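Dihydropteridine reductase (PDB 1OOE) probably reduces quinonoid dihydrobiopterin to tetrahydrobiopterin with NADH or NADPH, as a homodimeric member of the short-chain dehydrogenase/reductase family. Local coordinates at residues Ile7-Lys12 with Val76-Gly81; Leu15-Leu20 with Ser36-Ala41; Leu31-Ser36 with Ser43-Asp48. One frame throughout, in Å; residues are numbered along the deposited sequence. Where two conformers were deposited one is given.

Contact 1. Residues Ile7-Lys12 with Val76-Gly81; sequences IVYGGK and VFCVAG
Tyr9 and Cys78 sit side by side on neighbouring parallel strands, 7-9 and 76-78, and their side chains leave the same face of the sheet. Tyr9 CB lies alongside the neighbouring strand, 3.9 Å from Cys78 CA. With CG anti to the backbone N (chi1 -160°), the ring then leans past the cysteine: Tyr9 CG lies 4.1 Å from Cys78 SG, an oblique sulfur-aromatic contact, and Tyr9 CD1 reaches the methyl CB of Ala80 at 4.0 Å. Farther out, helix 93-118 receives the ring at Ser107 and Ile110. On the other face Val8 CG2 meets the edge of the Phe77 ring, near its plane. Three backbone bonds join the strands: Phe77 N to Ile7 O (2.8 Å), Tyr9 N to Phe77 O (2.9 Å) and Val79 N to Tyr9 O (2.9 Å). Gly10 suits the strand's end, because a side chain there would collide with Ala80 N, and its backbone angles themselves call for glycine. The chemistry is that of a Rossmann core: regular bonds satisfy buried peptide groups, branched aliphatic and aromatic side chains, with a cysteine, cover the two faces, and glycine lets the chain turn into what is probably the dinucleotide-binding loop.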
# COMPACT_ATOMS: atom_id res chain seq x y z
N ILE A 7 7.31 -3.42 23.44
CA ILE A 7 7.82 -2.35 22.60
C ILE A 7 6.64 -1.50 22.13
O ILE A 7 5.63 -2.03 21.68
CB ILE A 7 8.53 -2.91 21.35
CG1 ILE A 7 9.83 -3.61 21.76
CG2 ILE A 7 8.80 -1.79 20.34
CD1 ILE A 7 10.51 -4.33 20.62
N VAL A 8 6.77 -0.18 22.27
CA VAL A 8 5.73 0.74 21.82
C VAL A 8 6.37 1.62 20.76
O VAL A 8 7.21 2.46 21.06
CB VAL A 8 5.20 1.64 22.97
CG1 VAL A 8 4.15 2.62 22.42
CG2 VAL A 8 4.58 0.79 24.07
N TYR A 9 5.97 1.39 19.51
CA TYR A 9 6.47 2.13 18.37
C TYR A 9 5.48 3.29 18.21
O TYR A 9 4.35 3.09 17.75
CB TYR A 9 6.45 1.22 17.14
CG TYR A 9 7.34 1.62 15.98
CD1 TYR A 9 7.39 2.94 15.53
CD2 TYR A 9 8.07 0.66 15.28
CE1 TYR A 9 8.16 3.30 14.42
CE2 TYR A 9 8.84 1.00 14.18
CZ TYR A 9 8.88 2.32 13.75
OH TYR A 9 9.62 2.64 12.63
N GLY A 10 5.91 4.48 18.62
CA GLY A 10 5.06 5.66 18.56
C GLY A 10 4.68 6.07 19.98
O GLY A 10 3.59 6.60 20.22
N GLY A 11 5.60 5.84 20.92
CA GLY A 11 5.35 6.16 22.32
C GLY A 11 5.23 7.62 22.71
O GLY A 11 4.95 7.93 23.87
N LYS A 12 5.46 8.52 21.76
CA LYS A 12 5.35 9.96 22.03
C LYS A 12 3.96 10.49 21.72
O LYS A 12 3.60 11.58 22.16
CB LYS A 12 6.38 10.74 21.20
CG LYS A 12 7.83 10.44 21.57
CD LYS A 12 8.14 10.82 23.01
CE LYS A 12 8.08 12.32 23.24
NZ LYS A 12 8.45 12.70 24.63
N VAL A 76 4.60 -6.23 20.69
CA VAL A 76 5.13 -5.11 19.90
C VAL A 76 3.86 -4.37 19.49
O VAL A 76 3.00 -4.93 18.81
CB VAL A 76 5.88 -5.61 18.64
CG1 VAL A 76 6.31 -4.42 17.78
CG2 VAL A 76 7.11 -6.42 19.05
N PHE A 77 3.72 -3.12 19.93
CA PHE A 77 2.54 -2.33 19.62
C PHE A 77 2.92 -1.13 18.76
O PHE A 77 3.66 -0.26 19.22
CB PHE A 77 1.87 -1.85 20.91
CG PHE A 77 1.73 -2.92 21.96
CD1 PHE A 77 1.25 -4.19 21.64
CD2 PHE A 77 2.07 -2.65 23.29
CE1 PHE A 77 1.10 -5.17 22.62
CE2 PHE A 77 1.92 -3.63 24.28
CZ PHE A 77 1.44 -4.89 23.94
N CYS A 78 2.42 -1.08 17.54
CA CYS A 78 2.73 0.02 16.62
C CYS A 78 1.55 0.95 16.42
O CYS A 78 0.54 0.57 15.82
CB CYS A 78 3.18 -0.55 15.27
SG CYS A 78 3.79 0.70 14.11
N VAL A 79 1.68 2.18 16.91
CA VAL A 79 0.63 3.19 16.79
C VAL A 79 1.15 4.50 16.21
O VAL A 79 0.55 5.56 16.38
CB VAL A 79 -0.01 3.47 18.17
CG1 VAL A 79 -0.77 2.23 18.65
CG2 VAL A 79 1.06 3.87 19.19
N ALA A 80 2.27 4.42 15.49
CA ALA A 80 2.89 5.60 14.90
C ALA A 80 2.18 6.10 13.64
O ALA A 80 1.46 5.36 12.98
CB ALA A 80 4.35 5.30 14.57
N GLY A 81 2.39 7.38 13.32
CA GLY A 81 1.78 7.93 12.12
C GLY A 81 0.75 9.02 12.28
O GLY A 81 0.02 9.07 13.27

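Contact 2. Residues Leu15-Leu20 with Ser36-Ala41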
# COMPACT_ATOMS: atom_id res chain seq x y z
N LEU A 15 -2.01 8.13 22.09
CA LEU A 15 -2.31 6.73 22.36
C LEU A 15 -1.06 5.97 22.78
O LEU A 15 -1.10 5.17 23.72
CB LEU A 15 -2.93 6.07 21.12
CG LEU A 15 -3.25 4.57 21.21
CD1 LEU A 15 -4.19 4.30 22.38
CD2 LEU A 15 -3.89 4.11 19.90
N GLY A 16 0.05 6.22 22.10
CA GLY A 16 1.29 5.54 22.42
C GLY A 16 1.76 5.79 23.84
O GLY A 16 2.18 4.85 24.53
N SER A 17 1.70 7.04 24.27
CA SER A 17 2.12 7.40 25.62
C SER A 17 1.19 6.76 26.65
O SER A 17 1.63 6.33 27.72
CB SER A 17 2.14 8.92 25.79
OG SER A 17 2.51 9.29 27.11
N ALA A 18 -0.10 6.69 26.32
CA ALA A 18 -1.07 6.09 27.23
C ALA A 18 -0.77 4.60 27.40
O ALA A 18 -0.83 4.07 28.51
CB ALA A 18 -2.48 6.28 26.68
N ILE A 19 -0.47 3.93 26.30
CA ILE A 19 -0.16 2.51 26.33
C ILE A 19 1.12 2.27 27.13
O ILE A 19 1.16 1.39 27.99
CB ILE A 19 0.01 1.95 24.89
CG1 ILE A 19 -1.34 2.01 24.17
CG2 ILE A 19 0.52 0.51 24.93
CD1 ILE A 19 -1.25 1.78 22.67
N LEU A 20 2.15 3.06 26.85
CA LEU A 20 3.42 2.94 27.55
C LEU A 20 3.24 3.11 29.06
O LEU A 20 3.72 2.29 29.85
CB LEU A 20 4.42 3.97 27.01
CG LEU A 20 5.87 3.92 27.52
CD1 LEU A 20 6.79 4.61 26.51
CD2 LEU A 20 5.96 4.59 28.88
N SER A 36 11.72 10.96 19.06
CA SER A 36 12.33 11.57 20.24
C SER A 36 12.11 10.63 21.41
O SER A 36 11.31 9.70 21.34
CB SER A 36 11.73 12.95 20.54
OG SER A 36 10.35 12.88 20.86
N ALA A 37 12.83 10.87 22.50
CA ALA A 37 12.72 10.01 23.67
C ALA A 37 11.56 10.32 24.59
O ALA A 37 11.12 11.47 24.71
CB ALA A 37 14.02 10.05 24.46
N ASN A 38 11.05 9.27 25.23
CA ASN A 38 9.98 9.39 26.21
C ASN A 38 10.73 9.10 27.51
O ASN A 38 11.11 7.95 27.76
CB ASN A 38 8.91 8.32 25.98
CG ASN A 38 7.73 8.45 26.93
OD1 ASN A 38 7.92 8.68 28.13
ND2 ASN A 38 6.52 8.31 26.41
N ASP A 39 10.97 10.12 28.32
CA ASP A 39 11.72 9.93 29.55
C ASP A 39 11.08 9.00 30.57
O ASP A 39 11.65 8.75 31.63
CB ASP A 39 12.04 11.28 30.21
CG ASP A 39 10.81 12.12 30.45
OD1 ASP A 39 9.75 11.55 30.76
OD2 ASP A 39 10.92 13.36 30.34
N GLN A 40 9.90 8.47 30.25
CA GLN A 40 9.22 7.55 31.16
C GLN A 40 9.52 6.10 30.79
O GLN A 40 9.29 5.19 31.58
CB GLN A 40 7.71 7.79 31.13
CG GLN A 40 7.30 9.17 31.63
CD GLN A 40 7.86 9.48 33.01
OE1 GLN A 40 7.57 8.78 33.98
NE2 GLN A 40 8.68 10.53 33.09
N ALA A 41 10.05 5.89 29.59
CA ALA A 41 10.38 4.54 29.11
C ALA A 41 11.68 4.02 29.73
O ALA A 41 12.54 4.81 30.12
CB ALA A 41 10.50 4.55 27.60
O HOH W 1 4.40 8.40 28.66
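Leu20 and Asn38 approach from opposite directions, the leucine from helix 14-25 and the asparagine from the loop after strand 28-34. Van der Waals contact centres on one methyl: Leu20 CD1 lies 3.7 Å from the amide nitrogen Asn38 ND2 and 3.9 Å from the methyl Ala41 CB, while CD2 comes near Gln40 CB. A leucine suits this place because its forked end can touch several loop residues at once, and the small alanine allows a close approach.

The polar link runs through water. One molecule accepts a bond from Asn38 ND2 at 3.1 Å; its other leg, 2.6 Å to Ser17 OG, is tentative, since it belongs to one of two conformers of Ser17. ND2 also donates to Gly11 O, so this amide nitrogen serves two acceptors.

Within the loop, Asn38 CG stands anti to the backbone N (chi1 -177°), which carries the amide toward the helix. Asn38 OD1 takes the N-H of Gln40 at 2.9 Å, in the carbonyl plane and on a lone pair, making an Asx turn. It is overlaid on a type I beta turn closed by Ala41 N to Asn38 O (3.0 Å). With an alanine in place of Asn38, Gly11 O and Gln40 N would probably lose their side-chain partners, and a gap would be likely beside Leu20.

Leu20 also rests on Val30 and Asn32 of strand 28-34, and Asn32 touches Asn38 and Ala41, so helix, strand and loop meet at one place. Helix 198-210 packs against Leu15, Ala18 and Ile19.

Contact 3. Residues Leu31-Ser36 with Ser43-Asp48; sequences LNIDLS and SNILVD
Asn32 and Asn44 meet on one face of a parallel strand pair with their amide planes 77° apart. Asn32 ND2 donates to Asn44 OD1 at 3.0 Å, in the carbonyl plane of the acceptor, and Asn44 OD1 lies close to the amide plane of Asn32. Asn44 OD1 also accepts from Asn38 N, so asparagine suits both places: one supplies an N-H, the other an oxygen with two donors.

On the other face mainly apolar chains meet. Ile33 and Ile45 lie side by side and point the same way, with Ile33 CG1 3.6 Å from Ile45 CB. Ile33 CG2, on the branch anti to the backbone nitrogen, instead crosses to Val47 CG2 at 3.6 Å. Beta-branched residues fit these extended positions and fill the face closely. Past the strands, Leu35 CD2 lies across Val47, 4.1 Å from Val47 CG1, and a water donates to both Leu35 O and Val47 O.

The backbones are joined by Asn32 N to Ser43 O, Ile45 N to Asn32 O (2.7 Å), the longer Asp34 N to Ile45 O (3.3 Å) and Val47 N to Asp34 O.

Strand 43-46 is outermost in the chain's sheet, strand 4-9 adjoins 28-34 on its other side, and helix 53-68 covers the isoleucine face.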
# COMPACT_ATOMS: atom_id res chain seq x y z
N LEU A 31 9.96 -0.40 26.10
CA LEU A 31 10.91 0.19 25.16
C LEU A 31 10.13 1.07 24.20
O LEU A 31 9.15 0.63 23.59
CB LEU A 31 11.64 -0.90 24.37
CG LEU A 31 12.58 -1.83 25.14
CD1 LEU A 31 11.79 -2.82 25.97
CD2 LEU A 31 13.46 -2.58 24.14
N ASN A 32 10.55 2.33 24.08
CA ASN A 32 9.89 3.27 23.18
C ASN A 32 10.71 3.48 21.92
O ASN A 32 11.93 3.62 21.97
CB ASN A 32 9.70 4.63 23.87
CG ASN A 32 9.33 5.73 22.88
OD1 ASN A 32 8.25 5.70 22.28
ND2 ASN A 32 10.22 6.69 22.69
N ILE A 33 10.02 3.49 20.78
CA ILE A 33 10.67 3.73 19.49
C ILE A 33 9.94 4.92 18.89
O ILE A 33 8.74 4.84 18.60
CB ILE A 33 10.51 2.52 18.54
CG1 ILE A 33 11.21 1.29 19.12
CG2 ILE A 33 11.11 2.86 17.18
CD1 ILE A 33 11.07 0.03 18.27
N ASP A 34 10.64 6.04 18.72
CA ASP A 34 10.01 7.22 18.15
C ASP A 34 11.07 8.22 17.71
O ASP A 34 12.27 7.98 17.83
CB ASP A 34 9.07 7.87 19.18
CG ASP A 34 7.84 8.48 18.53
OD1 ASP A 34 7.97 9.15 17.49
OD2 ASP A 34 6.73 8.29 19.07
N LEU A 35 10.61 9.36 17.19
CA LEU A 35 11.49 10.41 16.71
C LEU A 35 12.21 11.14 17.84
O LEU A 35 13.19 11.85 17.61
CB LEU A 35 10.68 11.40 15.88
CG LEU A 35 10.02 10.80 14.63
CD1 LEU A 35 9.04 11.79 14.03
CD2 LEU A 35 11.09 10.43 13.61
N SER A 36 11.72 10.96 19.06
CA SER A 36 12.33 11.57 20.24
C SER A 36 12.11 10.63 21.41
O SER A 36 11.31 9.70 21.34
CB SER A 36 11.73 12.95 20.54
OG SER A 36 10.35 12.88 20.86
N SER A 43 13.78 2.11 28.08
CA SER A 43 14.74 2.18 26.98
C SER A 43 14.14 2.99 25.85
O SER A 43 12.94 2.89 25.57
CB SER A 43 15.08 0.78 26.48
OG SER A 43 15.97 0.12 27.36
N ASN A 44 14.97 3.80 25.21
CA ASN A 44 14.53 4.62 24.10
C ASN A 44 15.33 4.34 22.84
O ASN A 44 16.56 4.39 22.84
CB ASN A 44 14.64 6.11 24.46
CG ASN A 44 13.46 6.60 25.27
OD1 ASN A 44 12.34 6.71 24.75
ND2 ASN A 44 13.68 6.88 26.55
N ILE A 45 14.61 4.02 21.77
CA ILE A 45 15.21 3.74 20.47
C ILE A 45 14.94 4.99 19.64
O ILE A 45 13.79 5.36 19.42
CB ILE A 45 14.52 2.53 19.80
CG1 ILE A 45 14.59 1.30 20.72
CG2 ILE A 45 15.18 2.24 18.45
CD1 ILE A 45 15.99 0.89 21.12
N LEU A 46 16.01 5.64 19.19
CA LEU A 46 15.89 6.88 18.42
C LEU A 46 15.76 6.68 16.92
O LEU A 46 16.60 6.04 16.29
CB LEU A 46 17.08 7.79 18.71
CG LEU A 46 17.06 9.17 18.04
CD1 LEU A 46 15.86 9.96 18.54
CD2 LEU A 46 18.35 9.91 18.33
N VAL A 47 14.72 7.27 16.35
CA VAL A 47 14.47 7.18 14.92
C VAL A 47 14.82 8.50 14.24
O VAL A 47 14.35 9.56 14.66
CB VAL A 47 12.99 6.86 14.62
CG1 VAL A 47 12.78 6.72 13.12
CG2 VAL A 47 12.58 5.58 15.34
N ASP A 48 15.65 8.43 13.21
CA ASP A 48 16.06 9.61 12.46
C ASP A 48 15.14 9.73 11.25
O ASP A 48 15.27 8.98 10.28
CB ASP A 48 17.51 9.47 11.99
CG ASP A 48 18.05 10.74 11.36
OD1 ASP A 48 17.26 11.50 10.77
OD2 ASP A 48 19.27 10.97 11.45
O HOH W 2 14.91 11.98 15.50
O HOH W 3 13.55 7.57 21.29

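Overall arrangement
The centres of the three contacts lie about 9 Å from one another. Contacts 1 and 3 belong to four adjacent strands, in the order 43-46, 28-34, 4-9, 73-78, and Val8 N to Leu31 O (2.8 Å) joins them. Contact 2 holds helix 14-25 against the loop between strands 28-34 and 43-46. Along the chain contacts 2 and 3 fall inside the loop closed by contact 1, and their segments alternate, sharing Ser36. Together they outline the first half of a Rossmann fold, in which the glycine-rich pattern of Gly11, Gly13 and Gly16, running from the turn into helix 14-25, is consistent with dinucleotide binding.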